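ORF98 PTP-2 (Cydia pomonella granulosis virus, PDB 6I28) probably removes phosphate from tyrosine and serine or threonine residues of protein substrates, as a viral member of the dual-specificity phosphatase family. Local coordinates at residues 42-47 with 62-67. Sequence-based numbering, arbitrary orientation.
Sequences VVSLID and GDHLHV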
loop_
_atom_site.group_PDB
_atom_site.type_symbol
_atom_site.label_atom_id
_atom_site.label_comp_id
_atom_site.label_asym_id
_atom_site.label_seq_id
_atom_site.Cartn_x
_atom_site.Cartn_y
_atom_site.Cartn_z
ATOM N N VAL A 42 4.499 8.337 -4.477
ATOM C CA VAL A 42 3.724 8.367 -3.256
ATOM C C VAL A 42 2.281 8.024 -3.589
ATOM O O VAL A 42 1.702 8.591 -4.508
ATOM C CB VAL A 42 3.822 9.733 -2.565
ATOM C CG1 VAL A 42 2.947 9.699 -1.346
ATOM C CG2 VAL A 42 5.247 10.092 -2.197
ATOM N N VAL A 43 1.693 7.095 -2.841
ATOM C CA VAL A 43 0.267 6.803 -2.924
ATOM C C VAL A 43 -0.351 7.227 -1.592
ATOM O O VAL A 43 -0.092 6.606 -0.540
ATOM C CB VAL A 43 -0.017 5.310 -3.194
ATOM C CG1 VAL A 43 -1.491 4.996 -3.216
ATOM C CG2 VAL A 43 0.657 4.904 -4.475
ATOM N N SER A 44 -1.284 8.114 -1.651
ATOM C CA SER A 44 -1.952 8.685 -0.476
ATOM C C SER A 44 -3.348 8.078 -0.407
ATOM O O SER A 44 -4.220 8.352 -1.259
ATOM C CB SER A 44 -2.031 10.216 -0.560
ATOM O OG SER A 44 -0.783 10.880 -0.562
ATOM N N LEU A 45 -3.595 7.287 0.619
ATOM C CA LEU A 45 -4.881 6.640 0.857
ATOM C C LEU A 45 -5.467 7.302 2.103
ATOM O O LEU A 45 -5.310 6.828 3.238
ATOM C CB LEU A 45 -4.685 5.186 1.046
ATOM C CG LEU A 45 -4.092 4.425 -0.126
ATOM C CD1 LEU A 45 -4.029 2.958 0.311
ATOM C CD2 LEU A 45 -4.808 4.635 -1.370
ATOM N N ILE A 46 -6.105 8.449 1.901
ATOM C CA ILE A 46 -6.593 9.261 3.008
ATOM C C ILE A 46 -7.982 9.809 2.717
ATOM O O ILE A 46 -8.393 9.948 1.565
ATOM C CB ILE A 46 -5.642 10.431 3.360
ATOM C CG1 ILE A 46 -5.508 11.398 2.174
ATOM C CG2 ILE A 46 -4.240 9.921 3.702
ATOM C CD1 ILE A 46 -4.580 12.549 2.389
ATOM N N ASP A 47 -8.687 10.127 3.815
ATOM C CA ASP A 47 -10.010 10.747 3.772
ATOM C C ASP A 47 -9.930 12.246 4.031
ATOM O O ASP A 47 -10.948 12.927 3.956
ATOM C CB ASP A 47 -10.937 10.075 4.836
ATOM C CG ASP A 47 -10.372 10.122 6.272
ATOM O OD1 ASP A 47 -9.404 9.377 6.566
ATOM O OD2 ASP A 47 -10.972 10.861 7.121
ATOM N N GLY A 62 2.153 12.547 -12.164
ATOM C CA GLY A 62 2.000 11.154 -12.297
ATOM C C GLY A 62 2.673 10.366 -11.214
ATOM O O GLY A 62 2.395 9.189 -11.077
ATOM N N ASP A 63 3.566 10.994 -10.452
ATOM C CA ASP A 63 4.277 10.299 -9.385
ATOM C C ASP A 63 3.631 10.477 -8.032
ATOM O O ASP A 63 4.126 9.889 -7.043
ATOM C CB ASP A 63 5.746 10.719 -9.307
ATOM C CG ASP A 63 6.562 10.246 -10.501
ATOM O OD1 ASP A 63 6.143 9.298 -11.200
ATOM O OD2 ASP A 63 7.600 10.865 -10.778
ATOM N N HIS A 64 2.460 11.085 -7.971
ATOM C CA HIS A 64 1.711 11.180 -6.717
ATOM C C HIS A 64 0.249 10.893 -7.014
ATOM O O HIS A 64 -0.406 11.660 -7.727
ATOM C CB HIS A 64 1.882 12.543 -6.071
ATOM C CG HIS A 64 1.399 12.595 -4.659
ATOM N ND1 HIS A 64 1.760 13.599 -3.784
ATOM C CD2 HIS A 64 0.589 11.758 -3.969
ATOM C CE1 HIS A 64 1.191 13.364 -2.613
ATOM N NE2 HIS A 64 0.476 12.255 -2.701
ATOM N N LEU A 65 -0.228 9.769 -6.519
ATOM C CA LEU A 65 -1.578 9.273 -6.669
ATOM C C LEU A 65 -2.320 9.360 -5.344
ATOM O O LEU A 65 -1.801 8.958 -4.307
ATOM C CB LEU A 65 -1.548 7.811 -7.107
ATOM C CG LEU A 65 -2.867 7.079 -7.372
ATOM C CD1 LEU A 65 -3.576 7.901 -8.427
ATOM C CD2 LEU A 65 -2.703 5.659 -7.848
ATOM N N HIS A 66 -3.562 9.782 -5.404
ATOM C CA HIS A 66 -4.459 9.874 -4.260
ATOM C C HIS A 66 -5.723 9.084 -4.556
ATOM O O HIS A 66 -6.326 9.261 -5.613
ATOM C CB HIS A 66 -4.832 11.348 -3.983
ATOM C CG HIS A 66 -5.924 11.523 -2.976
ATOM N ND1 HIS A 66 -7.055 12.280 -3.217
ATOM C CD2 HIS A 66 -6.073 11.019 -1.727
ATOM C CE1 HIS A 66 -7.846 12.250 -2.159
ATOM N NE2 HIS A 66 -7.277 11.480 -1.247
ATOM N N VAL A 67 -6.155 8.250 -3.613
ATOM C CA VAL A 67 -7.508 7.717 -3.596
ATOM C C VAL A 67 -8.168 8.146 -2.286
ATOM O O VAL A 67 -7.663 7.817 -1.199
ATOM C CB VAL A 67 -7.546 6.178 -3.719
ATOM C CG1 VAL A 67 -8.981 5.713 -3.581
ATOM C CG2 VAL A 67 -6.980 5.702 -5.037
#
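Val42 and Ser44 bond to Asp63, Leu65 and Val67 as strand 41-46 runs parallel to strand 64-68, the first and last strands of a right-handed beta-alpha-beta crossover through helix 51-57 in the dual-specificity phosphatase fold. Four backbone bonds alternate direction: Val42 N gives to Asp63 O (3.0 Å), Leu65 N to Val42 O (3.0 Å), Ser44 N to Leu65 O (2.8 Å) and Val67 N to Ser44 O (3.0 Å). The other edge of strand 41-46 is also used, since Val43 and Leu45 pair with strand 100-103; strand 64-68 is outermost in the sheet. Val43, Leu45, Leu65 and Val67 share one sheet face, where Val43 and Leu65 pack on helix 82-95 and Leu45 CD2 lies 3.9 Å from Val67 CB. Val42, Ser44, His64 and His66 occupy the other face, toward helix 51-57. With CG anti to the backbone N (chi1 -167°), the His64 ring reaches across to strand 41-46: Val42 CB sits over one ring face, and Ser44 OG meets NE2 at the edge, 2.8 Å away, with the donor unassigned. Ser44 OG also bonds His103 NE2, so the buried hydroxyl links two histidines. Beyond it, His66 NE2 makes a weak bond to Ile46 O, the acceptor lying in the imidazole plane at 3.4 Å.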